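Local coordinates for secretion protein Snm4 (Mycobacterium xenopi, PDB 7B7J) that probably forms part of the mycobacterial ESX-5 type VII secretion pore complex, to which it contributes a cytosolic ubiquitin-like domain, at residues Arg70-Cys76 with Leu100-Glu106; Gln19-Val23 with Val34-His39. All blocks are in the same frame, centred on the assembly; numbering follows the deposited sequence.

Contact 1: Arg70-Cys76 with Leu100-Glu106; sequences RGRWMLC and LWLKFLE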
ATOM      1  N   ARG A  70      -6.524  11.229  13.502  1.00 76.72           N
ATOM      2  CA  ARG A  70      -5.540  10.238  13.970  1.00 76.28           C
ATOM      3  C   ARG A  70      -5.941   8.912  13.352  1.00 72.25           C
ATOM      4  O   ARG A  70      -7.116   8.779  13.032  1.00 69.74           O
ATOM      5  CB  ARG A  70      -5.608  10.110  15.491  1.00 83.50           C
ATOM      6  CG  ARG A  70      -5.157  11.350  16.242  1.00 84.64           C
ATOM      7  CD  ARG A  70      -5.284  11.205  17.747  1.00 97.58           C
ATOM      8  NE  ARG A  70      -4.815  12.414  18.403  1.00 93.70           N
ATOM      9  CZ  ARG A  70      -5.544  13.507  18.581  1.00 96.39           C
ATOM     10  NH1 ARG A  70      -6.785  13.559  18.129  1.00 90.59           N
ATOM     11  NH2 ARG A  70      -5.027  14.548  19.205  1.00 92.15           N
ATOM     12  N   GLY A  71      -4.986   8.005  13.164  1.00 65.71           N
ATOM     13  CA  GLY A  71      -5.306   6.640  12.661  1.00 53.26           C
ATOM     14  C   GLY A  71      -4.139   6.063  11.843  1.00 55.90           C
ATOM     15  O   GLY A  71      -2.985   6.460  12.086  1.00 52.03           O
ATOM     16  N   ARG A  72      -4.375   5.044  11.033  1.00 46.77           N
ATOM     17  CA  ARG A  72      -3.308   4.141  10.614  1.00 43.89           C
ATOM     18  C   ARG A  72      -3.489   3.873   9.144  1.00 40.24           C
ATOM     19  O   ARG A  72      -4.627   3.585   8.737  1.00 37.55           O
ATOM     20  CB  ARG A  72      -3.306   2.839  11.406  1.00 50.61           C
ATOM     21  CG  ARG A  72      -3.134   3.057  12.931  1.00 61.26           C
ATOM     22  CD  ARG A  72      -3.072   1.845  13.879  1.00 69.12           C
ATOM     23  NE  ARG A  72      -4.468   1.726  14.086  1.00 81.24           N
ATOM     24  CZ  ARG A  72      -5.279   1.073  13.288  1.00 79.00           C
ATOM     25  NH1 ARG A  72      -4.818   0.306  12.297  1.00 93.56           N
ATOM     26  NH2 ARG A  72      -6.571   1.214  13.519  1.00 82.88           N
ATOM     27  N   TRP A  73      -2.431   3.947   8.381  1.00 37.23           N
ATOM     28  CA  TRP A  73      -2.438   3.593   6.948  1.00 35.89           C
ATOM     29  C   TRP A  73      -2.208   2.095   6.867  1.00 37.60           C
ATOM     30  O   TRP A  73      -1.433   1.609   7.704  1.00 34.44           O
ATOM     31  CB  TRP A  73      -1.324   4.331   6.199  1.00 36.30           C
ATOM     32  CG  TRP A  73      -1.675   5.742   5.765  1.00 39.65           C
ATOM     33  CD1 TRP A  73      -1.252   6.888   6.344  1.00 41.58           C
ATOM     34  CD2 TRP A  73      -2.670   6.115   4.768  1.00 32.93           C
ATOM     35  NE1 TRP A  73      -1.829   7.971   5.746  1.00 40.48           N
ATOM     36  CE2 TRP A  73      -2.728   7.567   4.860  1.00 42.56           C
ATOM     37  CE3 TRP A  73      -3.374   5.460   3.773  1.00 41.55           C
ATOM     38  CZ2 TRP A  73      -3.545   8.318   4.045  1.00 45.67           C
ATOM     39  CZ3 TRP A  73      -4.238   6.218   2.971  1.00 37.01           C
ATOM     40  CH2 TRP A  73      -4.395   7.621   3.230  1.00 42.76           C
ATOM     41  N   MET A  74      -2.965   1.406   6.013  1.00 35.17           N
ATOM     42  CA  MET A  74      -2.872  -0.058   5.874  1.00 30.82           C
ATOM     43  C   MET A  74      -2.998  -0.469   4.402  1.00 29.96           C
ATOM     44  O   MET A  74      -3.560   0.297   3.619  1.00 29.27           O
ATOM     45  CB  MET A  74      -3.874  -0.657   6.855  1.00 36.93           C
ATOM     46  CG  MET A  74      -5.181  -0.195   6.511  1.00 40.73           C
ATOM     47  SD  MET A  74      -6.552  -0.833   7.702  1.00 44.14           S
ATOM     48  CE  MET A  74      -5.895  -0.269   9.232  1.00 44.45           C
ATOM     49  N   LEU A  75      -2.365  -1.558   4.079  1.00 29.20           N
ATOM     50  CA  LEU A  75      -2.585  -2.232   2.804  1.00 27.63           C
ATOM     51  C   LEU A  75      -3.650  -3.313   2.941  1.00 28.42           C
ATOM     52  O   LEU A  75      -3.439  -4.182   3.783  1.00 31.69           O
ATOM     53  CB  LEU A  75      -1.322  -2.809   2.198  1.00 28.17           C
ATOM     54  CG  LEU A  75      -0.374  -1.707   1.772  1.00 30.33           C
ATOM     55  CD1 LEU A  75       0.988  -2.524   1.638  1.00 37.15           C
ATOM     56  CD2 LEU A  75      -0.812  -1.058   0.460  1.00 31.23           C
ATOM     57  N   CYS A  76      -4.676  -3.182   2.182  1.00 25.52           N
ATOM     58  CA  CYS A  76      -5.906  -4.032   2.321  1.00 26.67           C
ATOM     59  C   CYS A  76      -6.177  -4.883   1.019  1.00 26.17           C
ATOM     60  O   CYS A  76      -5.973  -4.464  -0.094  1.00 23.58           O
ATOM     61  CB  CYS A  76      -7.178  -3.210   2.627  1.00 28.42           C
ATOM     62  SG  CYS A  76      -7.002  -2.384   4.214  1.00 32.56           S
ATOM     63  N   LEU A 100      -3.633  -4.529  -4.123  1.00 22.68           N
ATOM     64  CA  LEU A 100      -3.824  -4.060  -2.711  1.00 24.29           C
ATOM     65  C   LEU A 100      -4.361  -2.637  -2.710  1.00 24.60           C
ATOM     66  O   LEU A 100      -4.023  -1.881  -3.599  1.00 27.61           O
ATOM     67  CB  LEU A 100      -2.483  -4.104  -1.989  1.00 25.43           C
ATOM     68  CG  LEU A 100      -1.753  -5.418  -1.858  1.00 28.27           C
ATOM     69  CD1 LEU A 100      -0.422  -5.162  -1.146  1.00 30.88           C
ATOM     70  CD2 LEU A 100      -2.689  -6.429  -1.182  1.00 28.90           C
ATOM     71  N   TRP A 101      -5.206  -2.282  -1.764  1.00 25.19           N
ATOM     72  CA  TRP A 101      -5.762  -0.964  -1.596  1.00 29.34           C
ATOM     73  C   TRP A 101      -5.080  -0.286  -0.397  1.00 28.90           C
ATOM     74  O   TRP A 101      -5.004  -0.796   0.625  1.00 26.59           O
ATOM     75  CB  TRP A 101      -7.260  -1.049  -1.430  1.00 28.68           C
ATOM     76  CG  TRP A 101      -8.032  -1.254  -2.730  1.00 28.55           C
ATOM     77  CD1 TRP A 101      -8.881  -0.339  -3.282  1.00 30.71           C
ATOM     78  CD2 TRP A 101      -8.213  -2.485  -3.506  1.00 27.55           C
ATOM     79  NE1 TRP A 101      -9.471  -0.806  -4.422  1.00 31.34           N
ATOM     80  CE2 TRP A 101      -9.093  -2.138  -4.606  1.00 29.57           C
ATOM     81  CE3 TRP A 101      -7.704  -3.811  -3.344  1.00 27.61           C
ATOM     82  CZ2 TRP A 101      -9.500  -3.122  -5.560  1.00 27.58           C
ATOM     83  CZ3 TRP A 101      -8.046  -4.736  -4.323  1.00 27.47           C
ATOM     84  CH2 TRP A 101      -8.910  -4.374  -5.342  1.00 26.50           C
ATOM     85  N   LEU A 102      -4.544   0.873  -0.670  1.00 25.28           N
ATOM     86  CA  LEU A 102      -3.900   1.637   0.415  1.00 28.29           C
ATOM     87  C   LEU A 102      -4.966   2.463   1.062  1.00 33.48           C
ATOM     88  O   LEU A 102      -5.618   3.334   0.371  1.00 31.23           O
ATOM     89  CB  LEU A 102      -2.780   2.453  -0.227  1.00 32.60           C
ATOM     90  CG  LEU A 102      -1.975   3.322   0.748  1.00 36.78           C
ATOM     91  CD1 LEU A 102      -1.281   2.528   1.857  1.00 38.34           C
ATOM     92  CD2 LEU A 102      -0.955   4.094  -0.131  1.00 38.18           C
ATOM     93  N   LYS A 103      -5.269   2.279   2.372  1.00 30.59           N
ATOM     94  CA  LYS A 103      -6.459   2.837   2.949  1.00 33.83           C
ATOM     95  C   LYS A 103      -6.021   3.426   4.334  1.00 35.31           C
ATOM     96  O   LYS A 103      -5.165   2.901   4.966  1.00 32.94           O
ATOM     97  CB  LYS A 103      -7.497   1.706   3.219  1.00 35.08           C
ATOM     98  CG  LYS A 103      -8.149   1.105   2.002  1.00 43.73           C
ATOM     99  CD  LYS A 103      -9.215   0.186   2.170  1.00 48.70           C
ATOM    100  CE  LYS A 103     -10.538   0.934   2.251  1.00 53.77           C
ATOM    101  NZ  LYS A 103     -11.541   0.133   3.009  1.00 55.80           N
ATOM    102  N   PHE A 104      -6.718   4.415   4.783  1.00 37.09           N
ATOM    103  CA  PHE A 104      -6.476   5.094   6.075  1.00 37.68           C
ATOM    104  C   PHE A 104      -7.619   4.743   6.987  1.00 39.75           C
ATOM    105  O   PHE A 104      -8.738   4.938   6.667  1.00 39.64           O
ATOM    106  CB  PHE A 104      -6.337   6.606   5.942  1.00 40.97           C
ATOM    107  CG  PHE A 104      -5.946   7.355   7.189  1.00 42.76           C
ATOM    108  CD1 PHE A 104      -4.708   7.216   7.805  1.00 43.60           C
ATOM    109  CD2 PHE A 104      -6.886   8.060   7.902  1.00 49.59           C
ATOM    110  CE1 PHE A 104      -4.329   7.818   8.981  1.00 45.63           C
ATOM    111  CE2 PHE A 104      -6.533   8.684   9.097  1.00 50.48           C
ATOM    112  CZ  PHE A 104      -5.260   8.550   9.670  1.00 50.50           C
ATOM    113  N   LEU A 105      -7.303   4.259   8.143  1.00 38.10           N
ATOM    114  CA  LEU A 105      -8.369   4.041   9.095  1.00 41.02           C
ATOM    115  C   LEU A 105      -8.306   5.034  10.221  1.00 46.63           C
ATOM    116  O   LEU A 105      -7.267   5.083  10.929  1.00 46.70           O
ATOM    117  CB  LEU A 105      -8.289   2.614   9.554  1.00 44.18           C
ATOM    118  CG  LEU A 105      -9.466   2.376  10.529  1.00 51.95           C
ATOM    119  CD1 LEU A 105     -10.832   2.916  10.076  1.00 56.18           C
ATOM    120  CD2 LEU A 105      -9.601   0.895  10.722  1.00 48.97           C
ATOM    121  N   GLU A 106      -9.215   5.935  10.366  1.00 48.94           N
ATOM    122  CA  GLU A 106      -9.321   7.094  11.227  1.00 54.03           C
ATOM    123  C   GLU A 106      -9.538   6.489  12.629  1.00 59.00           C
ATOM    124  O   GLU A 106     -10.202   5.457  12.772  1.00 59.86           O
ATOM    125  CB  GLU A 106     -10.511   8.029  10.903  1.00 60.19           C
ATOM    126  CG  GLU A 106     -10.577   9.292  11.772  1.00 71.65           C
ATOM    127  CD  GLU A 106     -11.707  10.270  11.459  1.00 72.76           C
ATOM    128  OE1 GLU A 106     -12.511   9.937  10.541  1.00 75.85           O
ATOM    129  OE2 GLU A 106     -11.722  11.375  12.000  1.00 77.41           O
TER

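Contact 2: Gln19-Val23 with Val34-His39; sequences QAAVV and VVLDAH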
ATOM      1  N   GLN A  19      14.581 -11.271  -3.602  1.00 55.92           N
ATOM      2  CA  GLN A  19      13.276 -11.537  -4.261  1.00 45.39           C
ATOM      3  C   GLN A  19      12.370 -10.303  -4.274  1.00 38.27           C
ATOM      4  O   GLN A  19      12.386  -9.529  -3.314  1.00 34.84           O
ATOM      5  CB  GLN A  19      12.563 -12.733  -3.647  1.00 56.13           C
ATOM      6  CG  GLN A  19      12.170 -13.802  -4.649  1.00 55.56           C
ATOM      7  CD  GLN A  19      11.902 -15.117  -3.959  1.00 66.60           C
ATOM      8  OE1 GLN A  19      12.589 -15.498  -3.013  1.00 58.88           O
ATOM      9  NE2 GLN A  19      10.887 -15.818  -4.431  1.00 52.60           N
ATOM     10  N   ALA A  20      11.590 -10.171  -5.343  1.00 34.65           N
ATOM     11  CA  ALA A  20      10.695  -9.010  -5.481  1.00 36.59           C
ATOM     12  C   ALA A  20       9.278  -9.465  -5.800  1.00 33.71           C
ATOM     13  O   ALA A  20       9.105 -10.617  -6.179  1.00 33.72           O
ATOM     14  CB  ALA A  20      11.192  -8.118  -6.574  1.00 41.16           C
ATOM     15  N   ALA A  21       8.314  -8.588  -5.575  1.00 28.22           N
ATOM     16  CA  ALA A  21       6.912  -8.855  -5.951  1.00 28.88           C
ATOM     17  C   ALA A  21       6.508  -7.626  -6.752  1.00 30.63           C
ATOM     18  O   ALA A  21       6.612  -6.474  -6.287  1.00 30.64           O
ATOM     19  CB  ALA A  21       6.079  -9.071  -4.686  1.00 31.97           C
ATOM     20  N   VAL A  22       5.831  -7.844  -7.870  1.00 27.83           N
ATOM     21  CA  VAL A  22       5.196  -6.795  -8.680  1.00 25.59           C
ATOM     22  C   VAL A  22       3.690  -6.738  -8.273  1.00 28.56           C
ATOM     23  O   VAL A  22       2.939  -7.721  -8.528  1.00 30.92           O
ATOM     24  CB  VAL A  22       5.365  -7.224 -10.154  1.00 29.46           C
ATOM     25  CG1 VAL A  22       4.618  -6.182 -11.062  1.00 30.90           C
ATOM     26  CG2 VAL A  22       6.821  -7.374 -10.531  1.00 30.88           C
ATOM     27  N   VAL A  23       3.295  -5.578  -7.720  1.00 29.09           N
ATOM     28  CA  VAL A  23       1.982  -5.444  -7.121  1.00 27.40           C
ATOM     29  C   VAL A  23       1.309  -4.275  -7.770  1.00 29.86           C
ATOM     30  O   VAL A  23       1.973  -3.317  -8.003  1.00 28.55           O
ATOM     31  CB  VAL A  23       2.118  -5.400  -5.637  1.00 30.48           C
ATOM     32  CG1 VAL A  23       2.953  -6.456  -4.959  1.00 30.20           C
ATOM     33  CG2 VAL A  23       2.687  -4.206  -5.069  1.00 37.99           C
ATOM     34  N   VAL A  34       4.072  -1.252  -8.816  1.00 26.16           N
ATOM     35  CA  VAL A  34       5.390  -1.128  -8.156  1.00 27.23           C
ATOM     36  C   VAL A  34       6.052  -2.443  -8.001  1.00 27.36           C
ATOM     37  O   VAL A  34       5.368  -3.391  -7.796  1.00 28.59           O
ATOM     38  CB  VAL A  34       5.147  -0.509  -6.740  1.00 33.19           C
ATOM     39  CG1 VAL A  34       4.789   0.967  -6.780  1.00 44.99           C
ATOM     40  CG2 VAL A  34       4.173  -1.169  -5.921  1.00 34.04           C
ATOM     41  N   VAL A  35       7.310  -2.393  -7.934  1.00 26.36           N
ATOM     42  CA  VAL A  35       8.224  -3.499  -7.545  1.00 28.51           C
ATOM     43  C   VAL A  35       8.595  -3.324  -6.113  1.00 27.78           C
ATOM     44  O   VAL A  35       9.289  -2.358  -5.793  1.00 28.86           O
ATOM     45  CB  VAL A  35       9.387  -3.659  -8.500  1.00 31.22           C
ATOM     46  CG1 VAL A  35      10.202  -4.908  -8.166  1.00 33.63           C
ATOM     47  CG2 VAL A  35       9.096  -3.783 -10.048  1.00 29.35           C
ATOM     48  N   LEU A  36       8.192  -4.301  -5.303  1.00 25.47           N
ATOM     49  CA  LEU A  36       8.441  -4.241  -3.808  1.00 29.03           C
ATOM     50  C   LEU A  36       9.315  -5.406  -3.315  1.00 33.01           C
ATOM     51  O   LEU A  36       9.278  -6.512  -3.863  1.00 29.91           O
ATOM     52  CB  LEU A  36       7.238  -4.157  -3.007  1.00 27.77           C
ATOM     53  CG  LEU A  36       6.275  -3.050  -3.307  1.00 27.49           C
ATOM     54  CD1 LEU A  36       4.918  -3.165  -2.561  1.00 32.26           C
ATOM     55  CD2 LEU A  36       6.950  -1.755  -2.972  1.00 32.31           C
ATOM     56  N   ASP A  37      10.124  -5.175  -2.306  1.00 27.40           N
ATOM     57  CA  ASP A  37      10.824  -6.310  -1.643  1.00 27.00           C
ATOM     58  C   ASP A  37       9.738  -7.307  -1.170  1.00 29.21           C
ATOM     59  O   ASP A  37       8.928  -6.952  -0.337  1.00 28.56           O
ATOM     60  CB  ASP A  37      11.662  -5.793  -0.488  1.00 29.23           C
ATOM     61  CG  ASP A  37      12.572  -6.743   0.297  1.00 38.18           C
ATOM     62  OD1 ASP A  37      12.216  -7.805   0.593  1.00 32.86           O
ATOM     63  OD2 ASP A  37      13.528  -6.214   0.759  1.00 43.05           O
ATOM     64  N   ALA A  38       9.910  -8.567  -1.541  1.00 29.03           N
ATOM     65  CA  ALA A  38       8.999  -9.738  -1.217  1.00 28.29           C
ATOM     66  C   ALA A  38       9.198 -10.232   0.223  1.00 31.14           C
ATOM     67  O   ALA A  38       8.327 -11.071   0.607  1.00 31.15           O
ATOM     68  CB  ALA A  38       9.313 -10.888  -2.213  1.00 34.11           C
ATOM     69  N   HIS A  39      10.259  -9.808   0.893  1.00 29.95           N
ATOM     70  CA  HIS A  39      10.655 -10.381   2.219  1.00 31.96           C
ATOM     71  C   HIS A  39      10.567  -9.341   3.350  1.00 33.17           C
ATOM     72  O   HIS A  39      10.699  -9.697   4.511  1.00 32.66           O
ATOM     73  CB  HIS A  39      12.002 -11.102   2.224  1.00 35.31           C
ATOM     74  CG  HIS A  39      11.860 -12.382   1.380  1.00 41.97           C
ATOM     75  ND1 HIS A  39      10.822 -13.335   1.656  1.00 42.50           N
ATOM     76  CD2 HIS A  39      12.502 -12.848   0.241  1.00 42.02           C
ATOM     77  CE1 HIS A  39      10.764 -14.219   0.645  1.00 46.73           C
ATOM     78  NE2 HIS A  39      11.781 -13.939  -0.213  1.00 42.80           N
TER
HETATM   79  O   HOH W   1      13.895  -9.721  -0.803  1.00 43.89           O

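Contact 1: Arg70-Cys76 with Leu100-Glu106
Trp73 and Phe104 face each other across an antiparallel, non-hydrogen-bonded pair, and their rings carry the contact. Phe104 CB sits over the six-membered ring of Trp73, 3.5 Å from its centroid, in a CH-pi contact, while the phenyl turns its edge to the face of the indole's five-membered ring. The centroids of this edge-to-face pair are 4.8 Å apart and the planes stand at 53°. Phe104 has CG anti to its own backbone N (chi1 -174°), which carries the phenyl across onto the Arg70-Arg72 backbone, CE1 lying 3.4 Å from Gly71 C. Glycine suits that place: Gly71 takes an unusual backbone conformation, with a positive phi, and, having no side chain, lets its CA come within 3.0 Å of Leu105 O. Further along the same face, Leu75 CD2 meets Leu102 CD1 at 3.9 Å, two branched apolar chains suited to a buried surface. The other face is more mixed. Met74 bends at chi3 to bring CE within 3.8 Å of Leu105 CB, and the aliphatic part of Lys103 lies by Cys76, with CD 4.0 Å from SG.

Six backbone hydrogen bonds set this register, two each for Arg72 with Leu105, Met74 with Lys103 and Cys76 with Trp101; the straightest, Leu105 N to Arg72 O, spans 2.8 Å. Beyond them, helix 42-60 covers the face of Trp73 and Leu75 through Ile46, Leu49 and Leu50. An antiparallel strand pair at one edge of a mixed sheet, with its apolar face packed under a helix, is characteristic of the ubiquitin-like beta-grasp fold.

Contact 2: Gln19-Val23 with Val34-His39
Ala21 and Leu36 exchange two backbone hydrogen bonds, and Val23 and Val34 do the same, giving regular antiparallel pairing along strands 20-23 and 34-37. The pattern changes at the open end of the hairpin, away from its turn, where Ala38 N reaches Gln19 O at 3.2 Å from above the carbonyl plane. A water donates to that same oxygen and to Asp37 OD1, bridging the two segments. Asp37 OD1 also accepts from His39 N at 2.8 Å in an Asx turn, a role that suits aspartate where the chain leaves the strand. Last among the polar contacts, His39 NE2 gives a weak hydrogen bond of 3.3 Å to Gln19 OE1; the oxygen lies in the plane of the imidazole, at its edge, and the amide is turned 72° from the ring.

The apolar contacts divide between the two faces. On one, Val23 CG2 touches Val34 CG2 and Leu36 CD1, each at 3.5 Å, tight for the valine pair. With chi1 at -49°, Val23 holds CG2 between its backbone N and carbonyl carbon, from where that methyl serves both partners. On the other, Ala20 CB meets Val35 CG1 at 3.7 Å, and the beta-branched Val22 and Val35 suit extended backbone on an exposed surface.

Around this pairing, Leu89 lies against Ala21 and Leu36, Thr90 bonds to Ala38 O, and Asp96 and Gly97 engage the backbone of Val22. The hairpin thus has strand 30-37 at the sheet edge and strand 20-27 inside it, next to strand 99-107, while Ala38 and His39 lead toward helix 42-60.

Contacts 1 and 2 pair the two outermost strands of one four-stranded sheet with their inner neighbours: 70-76 with 99-107 and 30-37 with 20-27. The inner strands run parallel side by side, so the contacts are joined through the sheet although their centres are about 19 Å apart, on opposite sides of the chain's centre. Contact 1 is nearer that centre and buries more surface (826 against 481 Å²); its large aromatic and leucine side chains suit a face under the helix. Contact 2 lies at the more exposed open end of the hairpin, where smaller alanines and valines give way to polar bonds and water. One pairs strands distant in sequence, the other consecutive strands.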